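Local coordinates for ParA (Salmonella enterica subsp. enterica serovar Newport str. SL317, PDB 3EZF), which probably binds and hydrolyses ATP to drive plasmid partition and, in its ADP-bound form, binds DNA to regulate transcription, at residues A[90-95]-A[141-146]; A[135-140]-A[198-203]; A[44-49]-A[83-88]; A[130-135]-A[386-391]. All blocks are in the same frame, centred on the assembly; numbering follows the deposited sequence.

In the fold
Helix 129-138, following the phosphate-binding loop of the NTPase fold, is shared by contacts 2 and 4 (centres about 10 Å apart): contact 2 joins its C-terminal end to the turn before strand 203-206, and contact 4 crosses it with helix 378-400. Contact 1, its centre about 11 Å from that of contact 2, joins the NTPase core to the winged helix-turn-helix domain. A salt bridge, Asp146 OD1 to Arg137 NH2 at 3.1 Å, ties contacts 1 and 2 beside a sulfate. Contact 3 lies within the winged domain, centre about 13 Å from that of contact 1; Ile95 CD1 meets Leu87 CD1 at 3.5 Å. Nearest atoms of contacts 3 and 4 are about 10 Å apart. Each has a sulfate.

Contact 1 (A[90-95]-A[141-146]); sequences QNVIDI and DLLRHD
Val92 and Ile93 of helix 89-98 pack on Leu143 and Asp146, a buried and mostly apolar contact against the loop between helix 129-138 and strand 149-153. Val92 and Leu143 cross at about a right angle, CG1 of the valine resting 3.7 Å from CD1 of the leucine. Ile93 reaches further over. Its CG1 branch lies beside the backbone N (chi1 -68°), which carries CG1 to 3.6 Å from Leu143 O, while the CG2 methyl covers the carboxylate of Asp146, 3.5 Å from its CG. Ile93 CD1 completes this cover 3.7 Å from Asp146 OD1. The contact is a domain interface: helix 89-98 belongs to the winged helix-turn-helix part, and the loop belongs to the P-loop NTPase core. On the loop side a short 3-10 turn is closed by Asp146 N on Leu143 O, after which Asp146 adopts left-handed helical backbone angles. The buried carboxylate, though flanked by isoleucine methyls, is compensated from outside the two segments: OD2 forms a salt bridge with Lys103 and OD1 another with Arg137. Two positive partners would be expected to favour its ionised form. A bound sulfate lies about 4 Å from the Asp146 side chain.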
# COMPACT_ATOMS: atom_id res chain seq x y z
N GLN A 90 -8.04 -16.90 30.01
CA GLN A 90 -9.36 -16.80 30.65
C GLN A 90 -9.31 -17.21 32.09
O GLN A 90 -9.96 -16.60 32.93
CB GLN A 90 -10.41 -17.65 29.94
CG GLN A 90 -11.46 -16.85 29.15
CD GLN A 90 -12.20 -15.83 29.99
OE1 GLN A 90 -12.48 -14.72 29.53
NE2 GLN A 90 -12.54 -16.19 31.21
N ASN A 91 -8.55 -18.26 32.38
CA ASN A 91 -8.38 -18.74 33.75
C ASN A 91 -7.84 -17.58 34.61
O ASN A 91 -8.40 -17.28 35.68
CB ASN A 91 -7.40 -19.92 33.77
CG ASN A 91 -7.93 -21.13 33.03
OD1 ASN A 91 -7.24 -22.16 32.90
ND2 ASN A 91 -9.15 -21.03 32.53
N VAL A 92 -6.78 -16.94 34.12
CA VAL A 92 -6.16 -15.80 34.79
C VAL A 92 -7.18 -14.67 34.99
O VAL A 92 -7.26 -14.08 36.07
CB VAL A 92 -4.97 -15.25 33.98
CG1 VAL A 92 -4.39 -13.99 34.66
CG2 VAL A 92 -3.90 -16.33 33.85
N ILE A 93 -7.94 -14.36 33.94
CA ILE A 93 -8.95 -13.32 34.02
C ILE A 93 -10.02 -13.70 35.03
O ILE A 93 -10.53 -12.85 35.76
CB ILE A 93 -9.62 -13.10 32.67
CG1 ILE A 93 -8.61 -12.50 31.70
CG2 ILE A 93 -10.86 -12.22 32.83
CD1 ILE A 93 -9.08 -12.44 30.28
N ASP A 94 -10.36 -14.98 35.08
CA ASP A 94 -11.36 -15.43 36.02
C ASP A 94 -10.85 -15.41 37.46
O ASP A 94 -11.65 -15.26 38.40
CB ASP A 94 -11.86 -16.83 35.64
CG ASP A 94 -12.78 -16.82 34.43
OD1 ASP A 94 -13.51 -15.82 34.23
OD2 ASP A 94 -12.79 -17.81 33.68
N ILE A 95 -9.54 -15.55 37.65
CA ILE A 95 -8.97 -15.50 38.99
C ILE A 95 -9.02 -14.06 39.45
O ILE A 95 -9.29 -13.78 40.62
CB ILE A 95 -7.49 -15.98 39.02
CG1 ILE A 95 -7.43 -17.51 39.06
CG2 ILE A 95 -6.77 -15.38 40.23
CD1 ILE A 95 -6.05 -18.07 38.97
N ASP A 141 0.54 -7.30 32.45
CA ASP A 141 -0.16 -6.50 33.44
C ASP A 141 -1.41 -5.84 32.92
O ASP A 141 -1.80 -4.80 33.45
CB ASP A 141 0.73 -5.40 34.01
CG ASP A 141 2.15 -5.49 33.53
OD1 ASP A 141 2.72 -6.60 33.64
OD2 ASP A 141 2.67 -4.45 33.07
N LEU A 142 -2.03 -6.43 31.91
CA LEU A 142 -3.24 -5.84 31.37
C LEU A 142 -4.36 -6.84 31.36
O LEU A 142 -5.51 -6.46 31.16
CB LEU A 142 -2.99 -5.31 29.95
CG LEU A 142 -2.65 -3.82 29.73
CD1 LEU A 142 -1.58 -3.34 30.68
CD2 LEU A 142 -2.19 -3.63 28.29
N LEU A 143 -4.02 -8.11 31.59
CA LEU A 143 -5.02 -9.19 31.63
C LEU A 143 -6.13 -8.90 32.64
O LEU A 143 -7.28 -9.27 32.45
CB LEU A 143 -4.37 -10.53 31.96
CG LEU A 143 -3.33 -11.15 31.02
CD1 LEU A 143 -2.90 -12.50 31.58
CD2 LEU A 143 -3.90 -11.35 29.65
N ARG A 144 -5.77 -8.23 33.72
CA ARG A 144 -6.72 -7.87 34.76
C ARG A 144 -7.82 -6.96 34.22
O ARG A 144 -8.80 -6.69 34.91
CB ARG A 144 -6.00 -7.12 35.88
CG ARG A 144 -5.12 -6.01 35.34
CD ARG A 144 -4.77 -5.02 36.41
NE ARG A 144 -5.98 -4.37 36.90
CZ ARG A 144 -5.98 -3.38 37.78
NH1 ARG A 144 -4.81 -2.94 38.26
NH2 ARG A 144 -7.13 -2.84 38.17
N HIS A 145 -7.63 -6.46 33.00
CA HIS A 145 -8.60 -5.57 32.39
C HIS A 145 -9.63 -6.30 31.55
O HIS A 145 -10.68 -5.75 31.25
CB HIS A 145 -7.90 -4.53 31.50
CG HIS A 145 -6.96 -3.63 32.24
ND1 HIS A 145 -7.36 -2.84 33.30
CD2 HIS A 145 -5.64 -3.38 32.07
CE1 HIS A 145 -6.32 -2.16 33.76
NE2 HIS A 145 -5.27 -2.47 33.03
N ASP A 146 -9.35 -7.55 31.17
CA ASP A 146 -10.28 -8.33 30.36
C ASP A 146 -10.69 -7.43 29.20
O ASP A 146 -11.86 -7.29 28.89
CB ASP A 146 -11.52 -8.70 31.18
CG ASP A 146 -12.28 -9.89 30.60
OD1 ASP A 146 -12.00 -10.27 29.45
OD2 ASP A 146 -13.15 -10.44 31.31

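Contact 2 (A[135-140]-A[198-203]); sequences ALRVHQ and TIVPGV. Unlike the reference sequence in segment 198-203: Val200 (reference Ile). With SO4 (sulfate ion), chain G.
A first torsion of -142° and a bend at the second (-75°) lay the Arg137 side chain along the turn 200-203, with its guanidinium facing Gly202. The glycine CA sits 3.4 Å above the guanidinium plane, over its centre. Nearer the helix, the methylene stem runs past two valines in the opposite sense to their side chains: Arg137 CG is 3.7 Å from Val203 CG2 and 4.0 Å from Val200 CG1. Val200, isoleucine in the reference sequence, also meets Val138 through the CG1 methyls, 4.1 Å apart. The turn is a type I beta turn, closed by Val203 N on Val200 O. It leads into strand 203-206, the outermost strand on one side of the parallel P-loop NTPase sheet, so the contact joins the end of helix 129-138 to the entry of that strand. No hydrogen bond links the two segments. The polar end of Arg137 is instead held by Asp146, through a salt bridge to NH2, and by Leu147 O at NE. NH2 also makes a weak bond to a sulfate oxygen, O4 at 3.1 Å. Acceptors on NE and NH2 fix the rotation of the guanidinium, and its positive charge probably helps an anion settle here.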
# COMPACT_ATOMS: atom_id res chain seq x y z
N ALA A 135 -1.74 -7.44 21.29
CA ALA A 135 -0.80 -7.15 22.38
C ALA A 135 -1.57 -6.67 23.62
O ALA A 135 -1.52 -7.30 24.68
CB ALA A 135 0.21 -6.08 21.95
N LEU A 136 -2.26 -5.54 23.47
CA LEU A 136 -3.04 -4.98 24.56
C LEU A 136 -3.86 -6.07 25.27
O LEU A 136 -3.97 -6.08 26.49
CB LEU A 136 -3.97 -3.88 24.01
CG LEU A 136 -3.28 -2.59 23.51
CD1 LEU A 136 -4.26 -1.65 22.83
CD2 LEU A 136 -2.65 -1.91 24.70
N ARG A 137 -4.41 -6.99 24.49
CA ARG A 137 -5.25 -8.06 25.01
C ARG A 137 -4.55 -9.05 25.93
O ARG A 137 -4.97 -9.25 27.07
CB ARG A 137 -5.91 -8.82 23.86
CG ARG A 137 -7.33 -9.25 24.13
CD ARG A 137 -7.42 -10.43 25.08
NE ARG A 137 -8.65 -10.39 25.88
CZ ARG A 137 -9.36 -11.46 26.23
NH1 ARG A 137 -8.98 -12.67 25.85
NH2 ARG A 137 -10.42 -11.32 27.00
N VAL A 138 -3.49 -9.66 25.43
CA VAL A 138 -2.79 -10.67 26.20
C VAL A 138 -1.67 -10.14 27.06
O VAL A 138 -0.95 -10.92 27.67
CB VAL A 138 -2.21 -11.74 25.27
CG1 VAL A 138 -3.26 -12.21 24.29
CG2 VAL A 138 -1.00 -11.18 24.53
N HIS A 139 -1.52 -8.82 27.12
CA HIS A 139 -0.43 -8.26 27.91
C HIS A 139 -0.36 -8.83 29.32
O HIS A 139 -1.36 -9.27 29.89
CB HIS A 139 -0.55 -6.74 28.02
CG HIS A 139 0.67 -6.08 28.59
ND1 HIS A 139 1.76 -5.75 27.82
CD2 HIS A 139 0.96 -5.69 29.85
CE1 HIS A 139 2.68 -5.17 28.58
NE2 HIS A 139 2.21 -5.13 29.82
N GLN A 140 0.85 -8.81 29.88
CA GLN A 140 1.12 -9.31 31.22
C GLN A 140 0.28 -8.60 32.28
O GLN A 140 -0.58 -9.21 32.92
CB GLN A 140 2.60 -9.11 31.56
CG GLN A 140 3.56 -9.98 30.76
CD GLN A 140 3.69 -11.36 31.37
OE1 GLN A 140 2.70 -12.06 31.57
NE2 GLN A 140 4.92 -11.76 31.66
N THR A 198 -10.78 -13.66 15.76
CA THR A 198 -9.41 -13.85 15.28
C THR A 198 -8.68 -14.93 16.08
O THR A 198 -9.32 -15.74 16.76
CB THR A 198 -8.61 -12.53 15.33
OG1 THR A 198 -7.35 -12.72 14.69
CG2 THR A 198 -8.37 -12.11 16.76
N ILE A 199 -7.35 -14.96 15.99
CA ILE A 199 -6.56 -15.95 16.71
C ILE A 199 -6.51 -15.63 18.20
O ILE A 199 -6.05 -16.45 19.00
CB ILE A 199 -5.11 -15.98 16.19
CG1 ILE A 199 -4.48 -14.58 16.33
CG2 ILE A 199 -5.09 -16.46 14.76
CD1 ILE A 199 -2.97 -14.52 16.05
N VAL A 200 -6.96 -14.44 18.56
CA VAL A 200 -6.98 -14.00 19.95
C VAL A 200 -8.42 -13.69 20.32
O VAL A 200 -8.94 -12.62 20.01
CB VAL A 200 -6.14 -12.71 20.13
CG1 VAL A 200 -6.30 -12.18 21.54
CG2 VAL A 200 -4.70 -12.99 19.81
N PRO A 201 -9.09 -14.63 21.02
CA PRO A 201 -10.49 -14.47 21.44
C PRO A 201 -10.97 -13.08 21.89
O PRO A 201 -12.09 -12.68 21.54
CB PRO A 201 -10.65 -15.52 22.54
CG PRO A 201 -9.23 -15.78 23.00
CD PRO A 201 -8.48 -15.78 21.70
N GLY A 202 -10.17 -12.33 22.63
CA GLY A 202 -10.68 -11.02 23.03
C GLY A 202 -10.76 -9.95 21.95
O GLY A 202 -11.54 -9.02 22.08
N VAL A 203 -9.98 -10.09 20.88
CA VAL A 203 -9.88 -9.13 19.77
C VAL A 203 -10.66 -9.52 18.51
O VAL A 203 -10.29 -10.47 17.84
CB VAL A 203 -8.41 -8.95 19.35
CG1 VAL A 203 -8.30 -8.02 18.16
CG2 VAL A 203 -7.58 -8.40 20.53
S SO4 G . -13.82 -12.56 25.36
O1 SO4 G . -14.91 -13.44 25.83
O2 SO4 G . -13.95 -11.24 26.01
O3 SO4 G . -13.90 -12.41 23.90
O4 SO4 G . -12.52 -13.16 25.71

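Contact 3 (A[44-49]-A[83-88]); sequences FTRNAV and EQYALT. With SO4 (sulfate ion), chain F.
Phe44 and Leu87 form an antiparallel hydrogen-bonded pair, the tiny sheet of a winged helix-turn-helix domain in which strand 43-44 precedes helix 46-50 and strand 87-88 precedes helix 89-98. Phe44 N donates to Leu87 O at 2.8 Å (153° at the hydrogen), in the carbonyl plane; the return bond from Leu87 N to Phe44 O is weak. Both side chains leave on the same face of this sheet. In Phe44, chi1 of -62° sets CG beside the backbone N; the ring turns an edge to Leu87 O, with CD1 3.8 Å away, and also touches Ile89 and Val92 of helix 89-98. Leu87 points its CD1 methyl at Val49 CG2, 3.8 Å off, the two side chains crossing at about a right angle; Ile64 of helix 57-69 also touches Leu87. A different pairing occupies the outer end. Arg46, bent at chi2 and chi3, passes obliquely across the Tyr85 side chain. Tyr85 CD1 stands 3.7 Å above one face of the guanidinium, off toward its rim, and the two planes are 47° apart. The hydroxyl of Tyr85 is hydrogen-bonded to Glu68, which probably steadies the far end of the ring. At the start of helix 46-50 a sulfate is held weakly by Thr45 OG1 and more firmly by Asn47, whose ND2 lies 2.6 Å from sulfate O2.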
# COMPACT_ATOMS: atom_id res chain seq x y z
N PHE A 44 -0.12 -20.18 31.46
CA PHE A 44 0.86 -19.70 32.42
C PHE A 44 1.03 -20.75 33.51
O PHE A 44 0.18 -21.61 33.72
CB PHE A 44 0.41 -18.38 33.04
CG PHE A 44 0.27 -17.26 32.06
CD1 PHE A 44 -0.83 -17.18 31.21
CD2 PHE A 44 1.23 -16.26 31.98
CE1 PHE A 44 -0.97 -16.11 30.30
CE2 PHE A 44 1.10 -15.20 31.09
CZ PHE A 44 0.00 -15.13 30.25
N THR A 45 2.16 -20.70 34.20
CA THR A 45 2.43 -21.61 35.30
C THR A 45 1.95 -20.82 36.49
O THR A 45 1.89 -19.59 36.43
CB THR A 45 3.92 -21.85 35.48
OG1 THR A 45 4.41 -22.69 34.43
CG2 THR A 45 4.19 -22.51 36.81
N ARG A 46 1.61 -21.50 37.58
CA ARG A 46 1.16 -20.78 38.77
C ARG A 46 2.12 -19.66 39.11
O ARG A 46 1.71 -18.52 39.26
CB ARG A 46 1.07 -21.71 39.94
CG ARG A 46 -0.02 -22.64 39.73
CD ARG A 46 0.41 -23.89 40.20
NE ARG A 46 -0.20 -24.22 41.49
CZ ARG A 46 0.09 -25.33 42.14
NH1 ARG A 46 0.99 -26.12 41.56
NH2 ARG A 46 -0.46 -25.65 43.33
N ASN A 47 3.39 -20.00 39.22
CA ASN A 47 4.42 -19.04 39.57
C ASN A 47 4.37 -17.87 38.63
O ASN A 47 4.69 -16.75 39.01
CB ASN A 47 5.79 -19.70 39.52
CG ASN A 47 5.87 -20.94 40.40
OD1 ASN A 47 5.42 -20.93 41.55
ND2 ASN A 47 6.44 -22.01 39.87
N ALA A 48 3.98 -18.12 37.39
CA ALA A 48 3.89 -17.06 36.41
C ALA A 48 2.72 -16.15 36.79
O ALA A 48 2.88 -14.93 36.86
CB ALA A 48 3.69 -17.64 35.03
N VAL A 49 1.55 -16.74 37.03
CA VAL A 49 0.37 -15.94 37.40
C VAL A 49 0.64 -15.14 38.68
O VAL A 49 0.12 -14.04 38.86
CB VAL A 49 -0.89 -16.83 37.62
CG1 VAL A 49 -2.13 -15.96 37.78
CG2 VAL A 49 -1.05 -17.80 36.47
N GLU A 83 0.49 -34.52 36.60
CA GLU A 83 -0.48 -33.46 36.07
C GLU A 83 0.22 -32.12 36.37
O GLU A 83 0.91 -32.03 37.39
CB GLU A 83 -1.88 -33.33 36.79
CG GLU A 83 -3.05 -32.78 35.95
CD GLU A 83 -3.36 -33.72 34.82
OE1 GLU A 83 -3.77 -34.87 35.08
OE2 GLU A 83 -3.17 -33.30 33.66
N GLN A 84 0.01 -31.07 35.58
CA GLN A 84 0.65 -29.74 35.76
C GLN A 84 -0.31 -28.67 36.29
O GLN A 84 -0.87 -28.81 37.38
CB GLN A 84 1.19 -29.28 34.42
CG GLN A 84 2.61 -29.65 34.16
CD GLN A 84 3.54 -28.91 35.08
OE1 GLN A 84 3.17 -27.87 35.61
NE2 GLN A 84 4.75 -29.43 35.26
N TYR A 85 -0.50 -27.62 35.50
CA TYR A 85 -1.38 -26.49 35.82
C TYR A 85 -0.95 -25.40 34.88
O TYR A 85 0.02 -24.69 35.14
CB TYR A 85 -1.17 -26.00 37.26
CG TYR A 85 -2.39 -26.17 38.15
CD1 TYR A 85 -2.26 -26.68 39.44
CD2 TYR A 85 -3.66 -25.85 37.69
CE1 TYR A 85 -3.37 -26.89 40.24
CE2 TYR A 85 -4.78 -26.05 38.48
CZ TYR A 85 -4.63 -26.57 39.76
OH TYR A 85 -5.72 -26.83 40.56
N ALA A 86 -1.65 -25.29 33.76
CA ALA A 86 -1.34 -24.29 32.75
C ALA A 86 -2.59 -23.50 32.52
O ALA A 86 -3.37 -23.83 31.64
CB ALA A 86 -0.91 -24.97 31.48
N LEU A 87 -2.79 -22.46 33.32
CA LEU A 87 -3.98 -21.62 33.22
C LEU A 87 -3.94 -20.82 31.94
O LEU A 87 -2.87 -20.39 31.50
CB LEU A 87 -4.08 -20.66 34.42
CG LEU A 87 -3.59 -21.02 35.82
CD1 LEU A 87 -4.12 -19.96 36.77
CD2 LEU A 87 -4.08 -22.40 36.25
N THR A 88 -5.11 -20.61 31.35
CA THR A 88 -5.24 -19.85 30.11
C THR A 88 -5.55 -18.39 30.40
O THR A 88 -5.87 -18.02 31.53
CB THR A 88 -6.40 -20.35 29.27
OG1 THR A 88 -7.62 -20.14 30.00
CG2 THR A 88 -6.21 -21.82 28.97
S SO4 F . 7.75 -22.91 37.05
O1 SO4 F . 6.54 -23.55 37.60
O2 SO4 F . 8.18 -21.82 37.94
O3 SO4 F . 7.46 -22.36 35.71
O4 SO4 F . 8.81 -23.91 36.95

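Contact 4 (A[130-135]-A[386-391]); sequences VTLAHA and RFTKAV. With SO4 (sulfate ion), chain E.
Ala135 and Thr388 mark the nearest backbones (CA to CA 6.5 Å) where segments 130-135 and 386-391 cross almost perpendicularly, their axes 10.2 Å apart at a signed angle of -88°. In this P-loop NTPase fold, helix 129-138 follows the phosphate-binding loop and lies against the parallel sheet, Ala133 touching Ile149 and Val151 of strand 149-153; the C-terminal helix 378-400 crosses it at Leu132 and Ala135. Leu132 does most of the apolar work. With chi1 at -140° its branches spread over three residues of the C-terminal helix: CD2 lies 4.2 Å from Thr388 CG2, CD1 4.4 Å from Val391 CG1, and CG 4.4 Å from Phe387 CE2, approaching the ring obliquely. Within its own helix Val391 CG2 lies over one face of the Phe387 ring, offset toward the rim, and Phe316 meets that ring edge-to-face. One turn along from Leu132, the Ala135 methyl faces Thr388, whose OG1 makes a weak bond back to Ala384 O within its own helix. No hydrogen bond spans the helices. Lys389 reaches from the C-terminal helix toward a sulfate; its chain bends at chi2 (80°) and again at chi4, and NZ donates to sulfate O4 at 3.0 Å.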
# COMPACT_ATOMS: atom_id res chain seq x y z
N VAL A 130 -4.03 -4.72 14.20
CA VAL A 130 -4.53 -5.87 14.94
C VAL A 130 -3.46 -6.38 15.89
O VAL A 130 -3.76 -6.98 16.93
CB VAL A 130 -4.95 -7.01 13.99
CG1 VAL A 130 -5.53 -8.15 14.79
CG2 VAL A 130 -5.99 -6.51 13.00
N THR A 131 -2.21 -6.11 15.55
CA THR A 131 -1.10 -6.55 16.37
C THR A 131 -1.12 -5.79 17.69
O THR A 131 -0.82 -6.35 18.74
CB THR A 131 0.25 -6.33 15.65
OG1 THR A 131 0.31 -7.17 14.49
CG2 THR A 131 1.41 -6.68 16.58
N LEU A 132 -1.50 -4.52 17.64
CA LEU A 132 -1.58 -3.75 18.87
C LEU A 132 -2.77 -4.29 19.66
O LEU A 132 -2.69 -4.52 20.86
CB LEU A 132 -1.80 -2.27 18.56
CG LEU A 132 -1.02 -1.29 19.43
CD1 LEU A 132 -1.64 0.08 19.27
CD2 LEU A 132 -1.06 -1.74 20.89
N ALA A 133 -3.88 -4.50 18.97
CA ALA A 133 -5.06 -5.03 19.62
C ALA A 133 -4.72 -6.35 20.30
O ALA A 133 -5.11 -6.58 21.45
CB ALA A 133 -6.16 -5.23 18.60
N HIS A 134 -4.00 -7.21 19.60
CA HIS A 134 -3.60 -8.50 20.16
C HIS A 134 -2.70 -8.36 21.37
O HIS A 134 -2.89 -9.06 22.36
CB HIS A 134 -2.92 -9.35 19.10
CG HIS A 134 -3.88 -10.04 18.18
ND1 HIS A 134 -3.49 -10.76 17.07
CD2 HIS A 134 -5.23 -10.13 18.23
CE1 HIS A 134 -4.55 -11.26 16.48
NE2 HIS A 134 -5.63 -10.90 17.16
N ALA A 135 -1.74 -7.44 21.29
CA ALA A 135 -0.80 -7.15 22.38
C ALA A 135 -1.57 -6.67 23.62
O ALA A 135 -1.52 -7.30 24.68
CB ALA A 135 0.21 -6.08 21.95
N ARG A 386 6.70 -3.28 26.35
CA ARG A 386 6.77 -1.97 26.99
C ARG A 386 6.11 -0.89 26.14
O ARG A 386 5.64 0.13 26.66
CB ARG A 386 8.22 -1.60 27.29
CG ARG A 386 9.19 -2.00 26.19
CD ARG A 386 10.57 -2.22 26.77
NE ARG A 386 10.52 -3.16 27.89
CZ ARG A 386 11.59 -3.55 28.59
NH1 ARG A 386 12.80 -3.09 28.29
NH2 ARG A 386 11.44 -4.40 29.60
N PHE A 387 6.07 -1.12 24.83
CA PHE A 387 5.45 -0.17 23.92
C PHE A 387 3.94 -0.20 24.13
O PHE A 387 3.30 0.85 24.24
CB PHE A 387 5.74 -0.53 22.47
CG PHE A 387 4.91 0.24 21.50
CD1 PHE A 387 5.15 1.59 21.28
CD2 PHE A 387 3.84 -0.37 20.85
CE1 PHE A 387 4.34 2.33 20.43
CE2 PHE A 387 3.02 0.36 19.99
CZ PHE A 387 3.27 1.71 19.79
N THR A 388 3.39 -1.41 24.16
CA THR A 388 1.96 -1.60 24.39
C THR A 388 1.59 -0.90 25.70
O THR A 388 0.73 -0.01 25.72
CB THR A 388 1.63 -3.09 24.49
OG1 THR A 388 2.09 -3.76 23.31
CG2 THR A 388 0.14 -3.30 24.62
N LYS A 389 2.24 -1.31 26.79
CA LYS A 389 1.99 -0.73 28.10
C LYS A 389 1.99 0.80 27.98
O LYS A 389 1.15 1.48 28.56
CB LYS A 389 3.07 -1.18 29.08
CG LYS A 389 2.93 -0.61 30.50
CD LYS A 389 1.89 -1.38 31.31
CE LYS A 389 1.58 -0.69 32.63
NZ LYS A 389 2.79 -0.48 33.46
N ALA A 390 2.95 1.32 27.21
CA ALA A 390 3.09 2.76 26.98
C ALA A 390 1.84 3.37 26.35
O ALA A 390 1.31 4.38 26.81
CB ALA A 390 4.29 3.01 26.09
N VAL A 391 1.36 2.73 25.29
CA VAL A 391 0.17 3.19 24.60
C VAL A 391 -1.02 3.09 25.55
O VAL A 391 -1.82 4.01 25.66
CB VAL A 391 -0.09 2.33 23.35
CG1 VAL A 391 -1.19 2.94 22.52
CG2 VAL A 391 1.18 2.21 22.53
S SO4 E . 0.20 0.38 36.05
O1 SO4 E . -0.74 0.16 37.16
O2 SO4 E . 0.91 1.66 36.25
O3 SO4 E . -0.54 0.44 34.78
O4 SO4 E . 1.17 -0.73 36.00